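Long-range contacts in N-acetylmuramoyl-L-alanine amidase AmiD (PDB 3D2Y), which hydrolyses, with the help of one zinc ion, the amide link between N-acetylmuramoyl groups and the L-amino acid of cell-wall peptidoglycan fragments: residues 83-91 against 146-155; 117-128 against 160-171. All coordinates share one frame; numbering follows the deposited sequence.

Contact 1: residues 83-91 against 146-155; sequences WHAGISAWR and ENVVAHADIA
The carbonyl oxygen of Ile-154 is gripped by the backbone of the facing chain: Ala-89 N donates a hydrogen bond to it at 2.8 Å, in the carbonyl plane, and Ser-88 CA adds a CH...O contact. Beside this pair a water donates to both Ala-89 O and Asp-153 O, bridging two carbonyls that cannot bond each other. The side chain of Ile-154 spreads along the same seam, CD1 lying 3.8 Å from Ala-85 CB while the CG2 branch meets Trp-90 CB. Trp-90 is the other large side chain of the seam. With CG anti to the backbone N (chi1 -170°), its indole slides past Val-149, whose CG1 sits over the five-membered ring, 3.7 Å from its centroid; Arg-91 CG lies against the opposite face. At the ring edge Trp-90 NE1 is shared between Asn-147 OD1 (3.1 Å) and Glu-146 O (3.3 Å), two weak, bent bonds in place of one straight one. Glu-146 CG rests over the centre of the Arg-91 guanidinium, and Glu-146 OE2 forms a salt bridge to Arg-91 NH2 at 3.4 Å from well outside the guanidinium plane, a matter of charge alone, while NE and NH1 turn to Asp-261, Tyr-210 and Gly-259. At the other end lies the zinc site. In this structure ND1 of the zinc ligand His-151 makes a probable hydrogen bond to Asp-161, another ligand, and His-84 bonds the third, His-35. The loop 83-91, which also touches the bound peptide, thus supplies second-shell partners to two metal ligands. His-151 NE2 donates to Ala-85 O (3.0 Å), which lies in the imidazole plane although the nitrogen stands above the carbonyl plane; this bond probably helps to set the rotation of the imidazole.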
loop_
_atom_site.group_PDB
_atom_site.type_symbol
_atom_site.label_atom_id
_atom_site.label_comp_id
_atom_site.label_asym_id
_atom_site.label_seq_id
_atom_site.Cartn_x
_atom_site.Cartn_y
_atom_site.Cartn_z
ATOM N N TRP A 83 -3.464 -11.103 -9.330
ATOM C CA TRP A 83 -3.775 -10.006 -10.261
ATOM C C TRP A 83 -4.535 -8.862 -9.559
ATOM O O TRP A 83 -5.740 -8.660 -9.776
ATOM C CB TRP A 83 -4.549 -10.548 -11.470
ATOM C CG TRP A 83 -3.679 -11.185 -12.545
ATOM C CD1 TRP A 83 -2.342 -11.416 -12.496
ATOM C CD2 TRP A 83 -4.133 -11.680 -13.818
ATOM N NE1 TRP A 83 -1.921 -12.001 -13.672
ATOM C CE2 TRP A 83 -3.014 -12.188 -14.492
ATOM C CE3 TRP A 83 -5.400 -11.765 -14.436
ATOM C CZ2 TRP A 83 -3.103 -12.733 -15.800
ATOM C CZ3 TRP A 83 -5.484 -12.279 -15.717
ATOM C CH2 TRP A 83 -4.353 -12.776 -16.382
ATOM N N HIS A 84 -3.814 -8.142 -8.667
ATOM C CA HIS A 84 -4.369 -7.077 -7.797
ATOM C C HIS A 84 -3.852 -5.641 -8.037
ATOM O O HIS A 84 -4.574 -4.672 -7.847
ATOM C CB HIS A 84 -4.226 -7.441 -6.293
ATOM C CG HIS A 84 -2.803 -7.414 -5.808
ATOM N ND1 HIS A 84 -2.260 -6.306 -5.196
ATOM C CD2 HIS A 84 -1.796 -8.314 -5.920
ATOM C CE1 HIS A 84 -0.983 -6.535 -4.918
ATOM N NE2 HIS A 84 -0.675 -7.743 -5.357
ATOM N N ALA A 85 -2.583 -5.498 -8.412
ATOM C CA ALA A 85 -1.939 -4.169 -8.586
ATOM C C ALA A 85 -2.195 -3.540 -9.959
ATOM O O ALA A 85 -2.295 -2.298 -10.091
ATOM C CB ALA A 85 -0.416 -4.274 -8.349
ATOM N N GLY A 86 -2.222 -4.381 -10.993
ATOM C CA GLY A 86 -2.301 -3.890 -12.360
ATOM C C GLY A 86 -1.097 -3.074 -12.802
ATOM O O GLY A 86 0.039 -3.258 -12.302
ATOM N N ILE A 87 -1.325 -2.187 -13.777
ATOM C CA ILE A 87 -0.270 -1.255 -14.215
ATOM C C ILE A 87 0.105 -0.382 -13.041
ATOM O O ILE A 87 -0.767 0.283 -12.485
ATOM C CB ILE A 87 -0.740 -0.385 -15.396
ATOM C CG1 ILE A 87 -0.961 -1.285 -16.619
ATOM C CG2 ILE A 87 0.261 0.752 -15.705
ATOM C CD1 ILE A 87 -2.058 -0.764 -17.538
ATOM N N SER A 88 1.391 -0.414 -12.643
ATOM C CA SER A 88 1.758 0.080 -11.327
ATOM C C SER A 88 3.242 0.421 -11.274
ATOM O O SER A 88 4.028 -0.047 -12.108
ATOM C CB SER A 88 1.427 -0.968 -10.233
ATOM O OG SER A 88 1.909 -2.259 -10.610
ATOM N N ALA A 89 3.593 1.260 -10.300
ATOM C CA ALA A 89 4.965 1.738 -10.072
ATOM C C ALA A 89 5.162 2.141 -8.597
ATOM O O ALA A 89 4.323 2.835 -8.024
ATOM C CB ALA A 89 5.293 2.915 -11.026
ATOM N N TRP A 90 6.235 1.645 -7.980
ATOM C CA TRP A 90 6.598 2.018 -6.611
ATOM C C TRP A 90 8.115 1.934 -6.402
ATOM O O TRP A 90 8.728 0.859 -6.566
ATOM C CB TRP A 90 5.865 1.133 -5.574
ATOM C CG TRP A 90 6.039 1.655 -4.200
ATOM C CD1 TRP A 90 6.697 1.036 -3.156
ATOM C CD2 TRP A 90 5.588 2.925 -3.701
ATOM N NE1 TRP A 90 6.659 1.844 -2.030
ATOM C CE2 TRP A 90 6.007 3.014 -2.341
ATOM C CE3 TRP A 90 4.879 4.006 -4.269
ATOM C CZ2 TRP A 90 5.739 4.139 -1.548
ATOM C CZ3 TRP A 90 4.625 5.143 -3.476
ATOM C CH2 TRP A 90 5.062 5.196 -2.136
ATOM N N ARG A 91 8.702 3.086 -6.065
ATOM C CA ARG A 91 10.105 3.169 -5.638
ATOM C C ARG A 91 11.081 2.566 -6.644
ATOM O O ARG A 91 12.036 1.867 -6.269
ATOM C CB ARG A 91 10.251 2.528 -4.239
ATOM C CG ARG A 91 9.737 3.456 -3.179
ATOM C CD ARG A 91 9.817 2.904 -1.779
ATOM N NE ARG A 91 11.123 2.945 -1.117
ATOM C CZ ARG A 91 11.616 3.976 -0.411
ATOM N NH1 ARG A 91 10.963 5.129 -0.294
ATOM N NH2 ARG A 91 12.807 3.862 0.174
ATOM N N GLU A 146 8.025 1.545 4.547
ATOM C CA GLU A 146 7.604 2.354 3.372
ATOM C C GLU A 146 7.009 1.513 2.224
ATOM O O GLU A 146 6.404 2.050 1.300
ATOM C CB GLU A 146 8.738 3.258 2.860
ATOM C CG GLU A 146 9.856 2.506 2.203
ATOM C CD GLU A 146 10.948 2.016 3.159
ATOM O OE1 GLU A 146 10.770 1.950 4.390
ATOM O OE2 GLU A 146 12.017 1.650 2.645
ATOM N N ASN A 147 7.153 0.195 2.311
ATOM C CA ASN A 147 6.616 -0.686 1.283
ATOM C C ASN A 147 5.287 -1.346 1.685
ATOM O O ASN A 147 4.824 -2.300 1.057
ATOM C CB ASN A 147 7.718 -1.676 0.864
ATOM C CG ASN A 147 8.850 -0.974 0.130
ATOM O OD1 ASN A 147 8.614 -0.047 -0.618
ATOM N ND2 ASN A 147 10.080 -1.411 0.355
ATOM N N VAL A 148 4.650 -0.805 2.724
ATOM C CA VAL A 148 3.232 -1.106 2.978
ATOM C C VAL A 148 2.416 0.060 2.371
ATOM O O VAL A 148 2.486 1.183 2.851
ATOM C CB VAL A 148 2.945 -1.232 4.517
ATOM C CG1 VAL A 148 1.520 -1.709 4.718
ATOM C CG2 VAL A 148 3.966 -2.178 5.169
ATOM N N VAL A 149 1.690 -0.190 1.288
ATOM C CA VAL A 149 1.201 0.921 0.462
ATOM C C VAL A 149 -0.245 0.726 0.126
ATOM O O VAL A 149 -0.808 -0.398 0.239
ATOM C CB VAL A 149 1.986 1.054 -0.886
ATOM C CG1 VAL A 149 3.469 1.478 -0.630
ATOM C CG2 VAL A 149 1.898 -0.302 -1.716
ATOM N N ALA A 150 -0.835 1.840 -0.268
ATOM C CA ALA A 150 -2.145 1.869 -0.875
ATOM C C ALA A 150 -2.013 1.512 -2.338
ATOM O O ALA A 150 -1.025 1.819 -2.984
ATOM C CB ALA A 150 -2.730 3.306 -0.771
ATOM N N HIS A 151 -3.050 0.897 -2.880
ATOM C CA HIS A 151 -3.104 0.743 -4.335
ATOM C C HIS A 151 -2.975 2.122 -5.033
ATOM O O HIS A 151 -2.362 2.259 -6.113
ATOM C CB HIS A 151 -4.439 0.165 -4.664
ATOM C CG HIS A 151 -4.546 -0.419 -6.047
ATOM N ND1 HIS A 151 -5.753 -0.825 -6.579
ATOM C CD2 HIS A 151 -3.613 -0.701 -6.984
ATOM C CE1 HIS A 151 -5.557 -1.347 -7.777
ATOM N NE2 HIS A 151 -4.270 -1.260 -8.052
ATOM N N ALA A 152 -3.600 3.147 -4.436
ATOM C CA ALA A 152 -3.538 4.509 -5.041
ATOM C C ALA A 152 -2.103 4.967 -5.092
ATOM O O ALA A 152 -1.724 5.751 -5.978
ATOM C CB ALA A 152 -4.400 5.517 -4.224
ATOM N N ASP A 153 -1.286 4.510 -4.137
ATOM C CA ASP A 153 0.115 4.925 -4.105
ATOM C C ASP A 153 0.840 4.406 -5.351
ATOM O O ASP A 153 1.776 5.061 -5.849
ATOM C CB ASP A 153 0.831 4.407 -2.857
ATOM C CG ASP A 153 0.307 5.037 -1.552
ATOM O OD1 ASP A 153 -0.202 6.178 -1.565
ATOM O OD2 ASP A 153 0.422 4.378 -0.498
ATOM N N ILE A 154 0.450 3.217 -5.833
ATOM C CA ILE A 154 1.244 2.547 -6.879
ATOM C C ILE A 154 0.621 2.733 -8.255
ATOM O O ILE A 154 1.273 2.473 -9.272
ATOM C CB ILE A 154 1.503 1.053 -6.590
ATOM C CG1 ILE A 154 0.219 0.217 -6.711
ATOM C CG2 ILE A 154 2.209 0.899 -5.271
ATOM C CD1 ILE A 154 0.452 -1.255 -6.281
ATOM N N ALA A 155 -0.638 3.175 -8.273
ATOM C CA ALA A 155 -1.350 3.549 -9.513
ATOM C C ALA A 155 -2.211 4.814 -9.325
ATOM O O ALA A 155 -3.465 4.727 -9.414
ATOM C CB ALA A 155 -2.290 2.398 -9.939
HETATM O O HOH W 1 2.941 5.349 -8.167
#

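Contact 2: residues 117-128 against 160-171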
loop_
_atom_site.group_PDB
_atom_site.type_symbol
_atom_site.label_atom_id
_atom_site.label_comp_id
_atom_site.label_asym_id
_atom_site.label_seq_id
_atom_site.Cartn_x
_atom_site.Cartn_y
_atom_site.Cartn_z
ATOM N N LYS A 117 -17.682 13.282 -3.311
ATOM C CA LYS A 117 -17.209 11.916 -3.177
ATOM C C LYS A 117 -17.002 11.628 -1.676
ATOM O O LYS A 117 -16.123 12.226 -1.042
ATOM C CB LYS A 117 -15.913 11.764 -3.969
ATOM C CG LYS A 117 -15.813 10.473 -4.716
ATOM C CD LYS A 117 -14.400 10.187 -5.193
ATOM C CE LYS A 117 -14.341 10.102 -6.712
ATOM N NZ LYS A 117 -13.227 9.246 -7.219
ATOM N N TYR A 118 -17.850 10.757 -1.107
ATOM C CA TYR A 118 -17.822 10.447 0.324
ATOM C C TYR A 118 -17.307 9.024 0.437
ATOM O O TYR A 118 -17.787 8.144 -0.277
ATOM C CB TYR A 118 -19.224 10.515 0.959
ATOM C CG TYR A 118 -19.708 11.876 1.470
ATOM C CD1 TYR A 118 -19.393 12.331 2.760
ATOM C CD2 TYR A 118 -20.525 12.686 0.674
ATOM C CE1 TYR A 118 -19.865 13.586 3.230
ATOM C CE2 TYR A 118 -20.999 13.927 1.128
ATOM C CZ TYR A 118 -20.671 14.375 2.400
ATOM O OH TYR A 118 -21.157 15.615 2.814
ATOM N N PHE A 119 -16.335 8.791 1.319
ATOM C CA PHE A 119 -15.777 7.447 1.504
ATOM C C PHE A 119 -16.444 6.763 2.708
ATOM O O PHE A 119 -17.070 7.438 3.500
ATOM C CB PHE A 119 -14.256 7.520 1.686
ATOM C CG PHE A 119 -13.493 7.768 0.408
ATOM C CD1 PHE A 119 -12.936 6.713 -0.314
ATOM C CD2 PHE A 119 -13.278 9.066 -0.061
ATOM C CE1 PHE A 119 -12.195 6.936 -1.486
ATOM C CE2 PHE A 119 -12.566 9.298 -1.236
ATOM C CZ PHE A 119 -11.988 8.255 -1.933
ATOM N N ALA A 120 -16.286 5.444 2.844
ATOM C CA ALA A 120 -16.947 4.653 3.907
ATOM C C ALA A 120 -15.950 4.342 5.015
ATOM O O ALA A 120 -14.834 3.937 4.725
ATOM C CB ALA A 120 -17.436 3.362 3.318
ATOM N N PRO A 121 -16.332 4.538 6.287
ATOM C CA PRO A 121 -15.422 4.211 7.386
ATOM C C PRO A 121 -15.082 2.716 7.442
ATOM O O PRO A 121 -15.892 1.877 7.054
ATOM C CB PRO A 121 -16.233 4.637 8.631
ATOM C CG PRO A 121 -17.185 5.674 8.104
ATOM C CD PRO A 121 -17.594 5.129 6.777
ATOM N N PHE A 122 -13.888 2.382 7.923
ATOM C CA PHE A 122 -13.537 0.974 8.111
ATOM C C PHE A 122 -13.984 0.439 9.476
ATOM O O PHE A 122 -13.652 1.012 10.549
ATOM C CB PHE A 122 -12.035 0.794 7.921
ATOM C CG PHE A 122 -11.584 0.981 6.475
ATOM C CD1 PHE A 122 -11.405 2.263 5.950
ATOM C CD2 PHE A 122 -11.418 -0.118 5.638
ATOM C CE1 PHE A 122 -11.002 2.485 4.602
ATOM C CE2 PHE A 122 -11.046 0.074 4.291
ATOM C CZ PHE A 122 -10.842 1.399 3.781
ATOM N N GLU A 123 -14.739 -0.668 9.443
ATOM C CA GLU A 123 -15.140 -1.359 10.639
ATOM C C GLU A 123 -13.930 -1.636 11.514
ATOM O O GLU A 123 -12.926 -2.166 11.058
ATOM C CB GLU A 123 -15.892 -2.662 10.307
ATOM C CG GLU A 123 -16.836 -2.596 9.097
ATOM C CD GLU A 123 -18.002 -1.601 9.213
ATOM O OE1 GLU A 123 -18.272 -1.046 10.318
ATOM O OE2 GLU A 123 -18.671 -1.398 8.162
ATOM N N PRO A 124 -13.972 -1.184 12.781
ATOM C CA PRO A 124 -12.832 -1.553 13.630
ATOM C C PRO A 124 -12.532 -3.085 13.729
ATOM O O PRO A 124 -11.366 -3.457 13.891
ATOM C CB PRO A 124 -13.181 -0.964 15.010
ATOM C CG PRO A 124 -14.536 -0.261 14.856
ATOM C CD PRO A 124 -14.918 -0.241 13.410
ATOM N N ALA A 125 -13.545 -3.954 13.613
ATOM C CA ALA A 125 -13.316 -5.424 13.670
ATOM C C ALA A 125 -12.360 -5.849 12.515
ATOM O O ALA A 125 -11.455 -6.684 12.684
ATOM C CB ALA A 125 -14.571 -6.150 13.560
ATOM N N GLN A 126 -12.576 -5.252 11.350
ATOM C CA GLN A 126 -11.744 -5.514 10.165
ATOM C C GLN A 126 -10.301 -5.101 10.383
ATOM O O GLN A 126 -9.377 -5.870 10.094
ATOM C CB GLN A 126 -12.325 -4.788 8.955
ATOM C CG GLN A 126 -11.562 -4.983 7.626
ATOM C CD GLN A 126 -12.306 -4.394 6.451
ATOM O OE1 GLN A 126 -12.416 -3.155 6.304
ATOM N NE2 GLN A 126 -12.854 -5.274 5.613
ATOM N N ILE A 127 -10.102 -3.895 10.896
ATOM C CA ILE A 127 -8.734 -3.416 11.170
ATOM C C ILE A 127 -8.080 -4.354 12.204
ATOM O O ILE A 127 -6.904 -4.764 12.075
ATOM C CB ILE A 127 -8.803 -1.938 11.688
ATOM C CG1 ILE A 127 -9.488 -1.004 10.635
ATOM C CG2 ILE A 127 -7.435 -1.432 12.117
ATOM C CD1 ILE A 127 -8.821 -1.007 9.222
ATOM N N GLN A 128 -8.863 -4.757 13.204
ATOM C CA GLN A 128 -8.330 -5.624 14.256
ATOM C C GLN A 128 -7.843 -6.988 13.706
ATOM O O GLN A 128 -6.851 -7.565 14.191
ATOM C CB GLN A 128 -9.377 -5.806 15.391
ATOM C CG GLN A 128 -9.503 -4.612 16.405
ATOM C CD GLN A 128 -8.162 -3.938 16.765
ATOM O OE1 GLN A 128 -7.883 -2.812 16.336
ATOM N NE2 GLN A 128 -7.337 -4.625 17.541
ATOM N N ASP A 160 -8.042 4.978 -6.145
ATOM C CA ASP A 160 -8.087 5.723 -4.881
ATOM C C ASP A 160 -7.907 4.842 -3.646
ATOM O O ASP A 160 -7.682 5.354 -2.532
ATOM C CB ASP A 160 -9.465 6.410 -4.774
ATOM C CG ASP A 160 -9.559 7.662 -5.626
ATOM O OD1 ASP A 160 -8.526 8.094 -6.146
ATOM O OD2 ASP A 160 -10.673 8.207 -5.792
ATOM N N ASP A 161 -8.101 3.531 -3.817
ATOM C CA ASP A 161 -8.170 2.617 -2.681
ATOM C C ASP A 161 -6.862 2.423 -1.927
ATOM O O ASP A 161 -5.779 2.494 -2.547
ATOM C CB ASP A 161 -8.879 1.295 -3.063
ATOM C CG ASP A 161 -8.109 0.460 -4.076
ATOM O OD1 ASP A 161 -7.766 -0.692 -3.721
ATOM O OD2 ASP A 161 -7.828 0.955 -5.200
ATOM N N PRO A 162 -6.939 2.229 -0.576
ATOM C CA PRO A 162 -8.152 2.154 0.263
ATOM C C PRO A 162 -8.723 3.476 0.780
ATOM O O PRO A 162 -9.617 3.445 1.608
ATOM C CB PRO A 162 -7.687 1.324 1.462
ATOM C CG PRO A 162 -6.260 1.767 1.624
ATOM C CD PRO A 162 -5.730 2.037 0.235
ATOM N N GLY A 163 -8.190 4.610 0.320
ATOM C CA GLY A 163 -8.853 5.882 0.547
ATOM C C GLY A 163 -8.518 6.596 1.841
ATOM O O GLY A 163 -7.816 6.064 2.725
ATOM N N PRO A 164 -9.017 7.837 1.972
ATOM C CA PRO A 164 -8.617 8.741 3.052
ATOM C C PRO A 164 -9.190 8.362 4.439
ATOM O O PRO A 164 -8.764 8.939 5.455
ATOM C CB PRO A 164 -9.122 10.089 2.553
ATOM C CG PRO A 164 -10.419 9.701 1.815
ATOM C CD PRO A 164 -9.986 8.450 1.056
ATOM N N LEU A 165 -10.131 7.406 4.499
ATOM C CA LEU A 165 -10.683 6.943 5.792
ATOM C C LEU A 165 -9.921 5.712 6.322
ATOM O O LEU A 165 -10.129 5.270 7.463
ATOM C CB LEU A 165 -12.193 6.699 5.697
ATOM C CG LEU A 165 -13.055 7.981 5.525
ATOM C CD1 LEU A 165 -14.490 7.646 5.619
ATOM C CD2 LEU A 165 -12.743 9.039 6.580
ATOM N N PHE A 166 -9.018 5.192 5.505
ATOM C CA PHE A 166 -8.153 4.089 5.934
ATOM C C PHE A 166 -7.171 4.533 7.029
ATOM O O PHE A 166 -6.443 5.504 6.822
ATOM C CB PHE A 166 -7.389 3.411 4.769
ATOM C CG PHE A 166 -6.711 2.150 5.197
ATOM C CD1 PHE A 166 -5.343 2.130 5.458
ATOM C CD2 PHE A 166 -7.469 1.000 5.441
ATOM C CE1 PHE A 166 -4.731 0.922 5.937
ATOM C CE2 PHE A 166 -6.893 -0.162 5.901
ATOM C CZ PHE A 166 -5.502 -0.205 6.136
ATOM N N PRO A 167 -7.158 3.826 8.196
ATOM C CA PRO A 167 -6.390 4.309 9.358
ATOM C C PRO A 167 -4.874 3.990 9.362
ATOM O O PRO A 167 -4.413 3.181 10.165
ATOM C CB PRO A 167 -7.140 3.662 10.546
ATOM C CG PRO A 167 -7.663 2.349 9.983
ATOM C CD PRO A 167 -7.906 2.581 8.497
ATOM N N TRP A 168 -4.121 4.627 8.447
ATOM C CA TRP A 168 -2.667 4.396 8.302
ATOM C C TRP A 168 -1.866 4.680 9.578
ATOM O O TRP A 168 -0.980 3.888 9.949
ATOM C CB TRP A 168 -2.102 5.214 7.146
ATOM C CG TRP A 168 -2.508 4.707 5.788
ATOM C CD1 TRP A 168 -3.429 5.258 4.956
ATOM C CD2 TRP A 168 -2.057 3.493 5.145
ATOM N NE1 TRP A 168 -3.555 4.502 3.792
ATOM C CE2 TRP A 168 -2.708 3.425 3.871
ATOM C CE3 TRP A 168 -1.146 2.484 5.499
ATOM C CZ2 TRP A 168 -2.494 2.377 2.960
ATOM C CZ3 TRP A 168 -0.910 1.436 4.582
ATOM C CH2 TRP A 168 -1.600 1.395 3.319
ATOM N N GLN A 169 -2.172 5.809 10.235
ATOM C CA GLN A 169 -1.487 6.184 11.485
ATOM C C GLN A 169 -1.709 5.148 12.606
ATOM O O GLN A 169 -0.762 4.766 13.289
ATOM C CB GLN A 169 -1.886 7.586 11.970
ATOM C CG GLN A 169 -0.770 8.224 12.798
ATOM C CD GLN A 169 -1.151 9.535 13.449
ATOM O OE1 GLN A 169 -2.078 10.229 13.020
ATOM N NE2 GLN A 169 -0.405 9.897 14.482
ATOM N N GLN A 170 -2.947 4.693 12.780
ATOM C CA GLN A 170 -3.240 3.603 13.707
ATOM C C GLN A 170 -2.391 2.352 13.432
ATOM O O GLN A 170 -1.911 1.689 14.362
ATOM C CB GLN A 170 -4.710 3.215 13.626
ATOM C CG GLN A 170 -5.079 2.257 14.694
ATOM C CD GLN A 170 -6.436 1.649 14.539
ATOM O OE1 GLN A 170 -6.677 0.564 15.061
ATOM N NE2 GLN A 170 -7.327 2.312 13.810
ATOM N N LEU A 171 -2.232 2.010 12.158
ATOM C CA LEU A 171 -1.470 0.823 11.793
ATOM C C LEU A 171 -0.005 1.069 12.073
ATOM O O LEU A 171 0.696 0.138 12.482
ATOM C CB LEU A 171 -1.619 0.478 10.308
ATOM C CG LEU A 171 -2.885 -0.227 9.840
ATOM C CD1 LEU A 171 -2.568 -1.046 8.597
ATOM C CD2 LEU A 171 -3.348 -1.100 10.940
HETATM O O HOH W 2 -10.973 10.536 -7.086
HETATM O O HOH W 3 -12.218 4.406 9.011
HETATM O O HOH W 4 -8.244 -0.439 17.365
#
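The end of strand 116-119 and the start of helix 124-141 run past a proline-rich loop, their CA atoms coming within 5.7 Å at Pro-121 and Leu-165, and a water bridges Phe-122 N and Leu-165 O where no direct backbone bond joins the segments. Pro-164 sets its CD-CG edge on the face of Phe-119, CD over the centre, 3.3 Å from the centroid and almost on the ring normal, in a CH-pi contact. Leu-165 reaches over with CD1 to Phe-119 CB and to the carbonyl O of Phe-119, lying alongside Pro-121. Phe-122 and Phe-166 make a T-shaped pair, planes at 86° and centroids 5.1 Å apart, in which Phe-166 presents its CD2 edge to the face of Phe-122; chi1 of -170° swings the Phe-166 ring there, anti to its own nitrogen. In the plane of the Phe-122 ring, Phe-122 CZ approaches Pro-162 O at 3.2 Å. From the zinc ligand Asp-161 the chain passes through a cis peptide bond to Pro-162 and a type I turn from Gly-163 to Phe-166 into helix 168-173, so the contact joins the metal-site loop of the amidase fold to the hairpin strand 116-119 and the start of helix 124-141. Beyond the aromatic pair, Ile-127 and Pro-167 meet tip to tip, Ile-127 CD1 to Pro-167 CG at 3.6 Å, and Ile-127 CG2 touches the amide of Gln-170. At the far end Lys-117 NZ meets Asp-160 OD2 at 3.1 Å in a salt bridge, nearly in line with the carboxylate bond. A water also spans this pair, while Asp-160 OD1 pairs with Arg-225.

In the fold
The centres of the two contacts lie about 17 Å apart, and their segments alternate along the chain: 83-91, 117-128, 146-155, 160-171. Contact 1 sits near the middle of the molecule, where strand 148-150 forms one border of the mixed sheet and leads into helix 151-154; contact 2 lies further out, between strand 116-119 with the start of helix 124-141 and the loop entering helix 168-173. They touch directly, Ala-152 N meeting Asp-161 O at 3.0 Å in a probable hydrogen bond, and Ala-150 and Val-149 packing on Pro-162 and Trp-168. Two of the three zinc ligands, His-151 and Asp-161, meet where the contacts adjoin; the third, His-35, comes from strand 31-36.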